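Local coordinates for lysosome-associated membrane glycoprotein 1 (Mus musculus, PDB 5GV0), which is a heavily glycosylated lysosomal membrane protein that assembles with other LAMP molecules, its luminal region being thought to shield the lysosomal membrane, at residues M21-Y29 with V37-P45. Numbering follows the deposited sequence.
Sequences MALQLNITY and VTRAFNISP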
ATOM      1  N   MET A  21       1.670   8.208   4.407  1.00  9.79           N
ATOM      2  CA  MET A  21       2.118   6.932   4.933  1.00  9.17           C
ATOM      3  C   MET A  21       3.568   6.631   4.639  1.00 10.39           C
ATOM      4  O   MET A  21       4.137   7.122   3.658  1.00 10.47           O
ATOM      5  CB  MET A  21       1.240   5.796   4.391  1.00 12.45           C
ATOM      6  CG  MET A  21       1.183   5.704   2.881  1.00 10.13           C
ATOM      7  SD  MET A  21      -0.112   4.543   2.400  1.00 13.16           S
ATOM      8  CE  MET A  21      -0.033   4.692   0.622  1.00 15.04           C
ATOM      9  N   ALA A  22       4.141   5.810   5.516  1.00 10.18           N
ATOM     10  CA  ALA A  22       5.497   5.312   5.381  1.00 10.65           C
ATOM     11  C   ALA A  22       5.436   3.810   5.144  1.00 11.10           C
ATOM     12  O   ALA A  22       4.866   3.076   5.956  1.00 13.53           O
ATOM     13  CB  ALA A  22       6.312   5.636   6.635  1.00 12.81           C
ATOM     14  N   LEU A  23       6.010   3.362   4.030  1.00  9.62           N
ATOM     15  CA  LEU A  23       5.892   1.976   3.591  1.00 10.05           C
ATOM     16  C   LEU A  23       7.242   1.342   3.315  1.00 11.59           C
ATOM     17  O   LEU A  23       8.183   2.013   2.899  1.00 12.28           O
ATOM     18  CB  LEU A  23       5.037   1.883   2.331  1.00 13.31           C
ATOM     19  CG  LEU A  23       3.634   2.490   2.363  1.00 12.39           C
ATOM     20  CD1 LEU A  23       3.050   2.417   0.971  1.00 14.37           C
ATOM     21  CD2 LEU A  23       2.747   1.761   3.350  1.00 14.21           C
ATOM     22  N   GLN A  24       7.312   0.032   3.523  1.00 11.21           N
ATOM     23  CA  GLN A  24       8.546  -0.717   3.363  1.00 11.76           C
ATOM     24  C   GLN A  24       8.227  -2.117   2.874  1.00 12.48           C
ATOM     25  O   GLN A  24       7.337  -2.774   3.414  1.00 14.50           O
ATOM     26  CB  GLN A  24       9.285  -0.760   4.693  1.00 11.91           C
ATOM     27  CG  GLN A  24      10.494  -1.664   4.755  1.00 13.89           C
ATOM     28  CD  GLN A  24      11.070  -1.668   6.148  1.00 15.01           C
ATOM     29  OE1 GLN A  24      10.669  -2.467   6.993  1.00 18.51           O
ATOM     30  NE2 GLN A  24      11.984  -0.743   6.411  1.00 19.89           N
ATOM     31  N   LEU A  25       8.930  -2.565   1.843  1.00 10.21           N
ATOM     32  CA  LEU A  25       8.806  -3.945   1.384  1.00 10.75           C
ATOM     33  C   LEU A  25       9.848  -4.803   2.080  1.00 12.36           C
ATOM     34  O   LEU A  25      11.023  -4.467   2.090  1.00 13.79           O
ATOM     35  CB  LEU A  25       8.973  -4.033  -0.130  1.00 13.28           C
ATOM     36  CG  LEU A  25       7.999  -3.190  -0.949  1.00 16.76           C
ATOM     37  CD1 LEU A  25       8.525  -3.041  -2.358  1.00 20.93           C
ATOM     38  CD2 LEU A  25       6.628  -3.841  -0.953  1.00 19.15           C
ATOM     39  N   ASN A  26       9.412  -5.906   2.668  1.00  9.16           N
ATOM     40  CA  ASN A  26      10.322  -6.861   3.282  1.00 12.50           C
ATOM     41  C   ASN A  26      10.297  -8.121   2.430  1.00 12.70           C
ATOM     42  O   ASN A  26       9.281  -8.824   2.382  1.00 11.46           O
ATOM     43  CB  ASN A  26       9.909  -7.141   4.734  1.00 13.01           C
ATOM     44  CG  ASN A  26      10.851  -8.095   5.457  1.00 28.35           C
ATOM     45  OD1 ASN A  26      11.307  -9.089   4.898  1.00 24.13           O
ATOM     46  ND2 ASN A  26      11.128  -7.798   6.721  1.00 41.96           N
ATOM     47  N   ILE A  27      11.392  -8.389   1.729  1.00 13.16           N
ATOM     48  CA  ILE A  27      11.409  -9.491   0.776  1.00 11.65           C
ATOM     49  C   ILE A  27      12.523 -10.492   1.065  1.00 13.03           C
ATOM     50  O   ILE A  27      13.689 -10.130   1.275  1.00 13.70           O
ATOM     51  CB  ILE A  27      11.524  -8.973  -0.682  1.00 12.65           C
ATOM     52  CG1 ILE A  27      11.450 -10.146  -1.658  1.00 19.40           C
ATOM     53  CG2 ILE A  27      12.787  -8.137  -0.889  1.00 15.51           C
ATOM     54  CD1 ILE A  27      11.004  -9.750  -3.038  1.00 32.39           C
ATOM     55  N   THR A  28      12.136 -11.762   1.108  1.00 12.41           N
ATOM     56  CA  THR A  28      13.075 -12.858   1.264  1.00 14.73           C
ATOM     57  C   THR A  28      13.218 -13.550  -0.082  1.00 16.87           C
ATOM     58  O   THR A  28      12.219 -13.900  -0.702  1.00 17.93           O
ATOM     59  CB  THR A  28      12.597 -13.844   2.332  1.00 15.38           C
ATOM     60  OG1 THR A  28      12.475 -13.161   3.587  1.00 18.07           O
ATOM     61  CG2 THR A  28      13.572 -14.997   2.481  1.00 17.49           C
ATOM     62  N   TYR A  29      14.451 -13.733  -0.548  1.00 15.04           N
ATOM     63  CA  TYR A  29      14.656 -14.340  -1.856  1.00 13.63           C
ATOM     64  C   TYR A  29      15.978 -15.090  -1.970  1.00 16.25           C
ATOM     65  O   TYR A  29      16.869 -14.941  -1.140  1.00 17.19           O
ATOM     66  CB  TYR A  29      14.563 -13.274  -2.952  1.00 15.42           C
ATOM     67  CG  TYR A  29      15.672 -12.242  -2.965  1.00 18.31           C
ATOM     68  CD1 TYR A  29      15.628 -11.126  -2.134  1.00 15.40           C
ATOM     69  CD2 TYR A  29      16.747 -12.362  -3.840  1.00 20.67           C
ATOM     70  CE1 TYR A  29      16.629 -10.172  -2.164  1.00 15.44           C
ATOM     71  CE2 TYR A  29      17.752 -11.413  -3.876  1.00 17.62           C
ATOM     72  CZ  TYR A  29      17.687 -10.321  -3.037  1.00 17.55           C
ATOM     73  OH  TYR A  29      18.677  -9.368  -3.064  1.00 18.61           O
ATOM     74  N   VAL A  37      18.389 -14.588   1.269  1.00 17.61           N
ATOM     75  CA  VAL A  37      18.620 -13.315   1.942  1.00 16.61           C
ATOM     76  C   VAL A  37      17.288 -12.583   2.153  1.00 14.44           C
ATOM     77  O   VAL A  37      16.341 -12.768   1.392  1.00 14.58           O
ATOM     78  CB  VAL A  37      19.601 -12.423   1.140  1.00 16.27           C
ATOM     79  CG1 VAL A  37      18.945 -11.878  -0.121  1.00 15.35           C
ATOM     80  CG2 VAL A  37      20.130 -11.293   2.003  1.00 18.98           C
ATOM     81  N   THR A  38      17.219 -11.780   3.209  1.00 13.51           N
ATOM     82  CA  THR A  38      16.052 -10.946   3.471  1.00 12.88           C
ATOM     83  C   THR A  38      16.477  -9.485   3.472  1.00 12.05           C
ATOM     84  O   THR A  38      17.411  -9.108   4.175  1.00 12.80           O
ATOM     85  CB  THR A  38      15.400 -11.308   4.808  1.00 13.57           C
ATOM     86  OG1 THR A  38      14.967 -12.672   4.761  1.00 14.34           O
ATOM     87  CG2 THR A  38      14.206 -10.415   5.093  1.00 15.12           C
ATOM     88  N   ARG A  39      15.813  -8.670   2.658  1.00 11.19           N
ATOM     89  CA  ARG A  39      16.134  -7.249   2.548  1.00 11.64           C
ATOM     90  C   ARG A  39      14.894  -6.379   2.666  1.00 13.87           C
ATOM     91  O   ARG A  39      13.780  -6.800   2.323  1.00 13.52           O
ATOM     92  CB  ARG A  39      16.824  -6.935   1.213  1.00 13.62           C
ATOM     93  CG  ARG A  39      18.088  -7.736   0.928  1.00 14.09           C
ATOM     94  CD  ARG A  39      18.836  -7.133  -0.262  1.00 15.75           C
ATOM     95  NE  ARG A  39      19.808  -8.057  -0.847  1.00 17.52           N
ATOM     96  CZ  ARG A  39      21.033  -8.255  -0.374  1.00 16.76           C
ATOM     97  NH1 ARG A  39      21.843  -9.116  -0.975  1.00 20.08           N
ATOM     98  NH2 ARG A  39      21.440  -7.605   0.704  1.00 19.44           N
ATOM     99  N   ALA A  40      15.093  -5.156   3.138  1.00 10.88           N
ATOM    100  CA  ALA A  40      14.029  -4.164   3.172  1.00 12.23           C
ATOM    101  C   ALA A  40      14.252  -3.116   2.104  1.00 13.73           C
ATOM    102  O   ALA A  40      15.362  -2.620   1.921  1.00 15.22           O
ATOM    103  CB  ALA A  40      13.942  -3.510   4.535  1.00 14.00           C
ATOM    104  N   PHE A  41      13.178  -2.783   1.398  1.00 12.11           N
ATOM    105  CA  PHE A  41      13.194  -1.721   0.406  1.00 13.54           C
ATOM    106  C   PHE A  41      12.142  -0.698   0.783  1.00 14.96           C
ATOM    107  O   PHE A  41      10.940  -0.970   0.692  1.00 13.17           O
ATOM    108  CB  PHE A  41      12.934  -2.278  -0.991  1.00 14.93           C
ATOM    109  CG  PHE A  41      13.999  -3.212  -1.471  1.00 17.33           C
ATOM    110  CD1 PHE A  41      15.135  -2.721  -2.093  1.00 25.10           C
ATOM    111  CD2 PHE A  41      13.875  -4.577  -1.293  1.00 15.17           C
ATOM    112  CE1 PHE A  41      16.124  -3.580  -2.530  1.00 22.61           C
ATOM    113  CE2 PHE A  41      14.866  -5.436  -1.730  1.00 18.79           C
ATOM    114  CZ  PHE A  41      15.990  -4.930  -2.346  1.00 19.34           C
ATOM    115  N   ASN A  42      12.585   0.469   1.231  1.00 13.26           N
ATOM    116  CA  ASN A  42      11.650   1.519   1.593  1.00 12.23           C
ATOM    117  C   ASN A  42      11.022   2.139   0.359  1.00 14.57           C
ATOM    118  O   ASN A  42      11.695   2.375  -0.643  1.00 16.72           O
ATOM    119  CB  ASN A  42      12.341   2.605   2.420  1.00 14.54           C
ATOM    120  CG  ASN A  42      12.708   2.135   3.810  1.00 17.11           C
ATOM    121  OD1 ASN A  42      12.235   1.100   4.270  1.00 19.67           O
ATOM    122  ND2 ASN A  42      13.541   2.907   4.496  1.00 19.33           N
ATOM    123  N   ILE A  43       9.726   2.395   0.431  1.00 11.98           N
ATOM    124  CA  ILE A  43       9.086   3.212  -0.579  1.00 12.88           C
ATOM    125  C   ILE A  43       9.610   4.621  -0.376  1.00 15.23           C
ATOM    126  O   ILE A  43       9.534   5.179   0.719  1.00 15.31           O
ATOM    127  CB  ILE A  43       7.571   3.167  -0.472  1.00 10.89           C
ATOM    128  CG1 ILE A  43       7.067   1.738  -0.684  1.00 22.70           C
ATOM    129  CG2 ILE A  43       6.952   4.124  -1.483  1.00 13.29           C
ATOM    130  CD1 ILE A  43       7.651   1.047  -1.893  1.00 23.06           C
ATOM    131  N   SER A  44      10.183   5.173  -1.433  1.00 17.19           N
ATOM    132  CA  SER A  44      10.885   6.439  -1.354  1.00 20.61           C
ATOM    133  C   SER A  44       9.977   7.600  -1.714  1.00 20.40           C
ATOM    134  O   SER A  44       9.099   7.465  -2.560  1.00 15.44           O
ATOM    135  CB  SER A  44      12.098   6.416  -2.278  1.00 21.04           C
ATOM    136  OG  SER A  44      12.702   7.692  -2.349  1.00 26.45           O
ATOM    137  N   PRO A  45      10.197   8.756  -1.079  1.00 26.70           N
ATOM    138  CA  PRO A  45       9.513   9.987  -1.482  1.00 27.13           C
ATOM    139  C   PRO A  45       9.807  10.313  -2.950  1.00 22.20           C
ATOM    140  O   PRO A  45       9.005  10.964  -3.625  1.00 25.08           O
ATOM    141  CB  PRO A  45      10.108  11.042  -0.538  1.00 24.41           C
ATOM    142  CG  PRO A  45      11.401  10.454  -0.070  1.00 37.34           C
ATOM    143  CD  PRO A  45      11.145   8.987   0.025  1.00 27.92           C
TER
HETATM  144  O   HOH W   1       7.470   5.419   2.527  1.00 13.50           O
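Arg39 meets Tyr29 through its NE, which points at the phenol hydroxyl on the inward face of an antiparallel beta hairpin, where strand 14-30 pairs with strand 36-42. Arg39 NE donates a nearly straight bond (168°) to Tyr29 OH at 2.8 Å, with the hydroxyl in the guanidinium plane; the ring and guanidinium planes stand 53° apart. Asp95 ties the pair down, forming a salt bridge with Arg39 NH1 and a hydrogen bond with Tyr29 OH. Tyr29 CG sits between its backbone N and carbonyl carbon (chi1 68°), which lays the ring alongside Val37; Val37 CG1 makes a CH-pi contact over one face, 3.7 Å from the centroid. Farther along, Ile27 CG2 abuts the edge of the Phe41 ring, 3.5 Å from CE2, and Leu23 CB packs 3.6 Å from Ile43 CG1. The buried Leu23, Leu25, Ile27, Tyr29 and Ile43 form the tight part, with Leu25 and Ile43 touching strand 67-76 of the second sheet; Val37, Arg39 and Phe41 are only partly buried.

The reverse face, carrying Gln24, Asn26, Thr28, Thr38, Ala40 and Asn42, is polar and more open to solvent. Gln24 extends its chain to bring NE2 to Asn42 OD1 at 2.8 Å, with the two amides nearly coplanar, while its OE1 takes a bond from Asn136 ND2. Thr28 OG1 and Thr38 OG1 share a hydrogen bond of 2.8 Å. Backbone bonds link Leu25 with Phe41, Ile27 with Arg39 and Tyr29 with Val37 in both directions. Past the last strand residue, Ile43 N still reaches Leu23 O (2.9 Å), and a water joins Leu23 N to Ile43 O. The chemistry thus divides by face: apolar burial and a probably charge-assisted Asp95-Tyr29-Arg39 cluster on the inward-facing side, neutral amide and hydroxyl cross-strand bonds on the other.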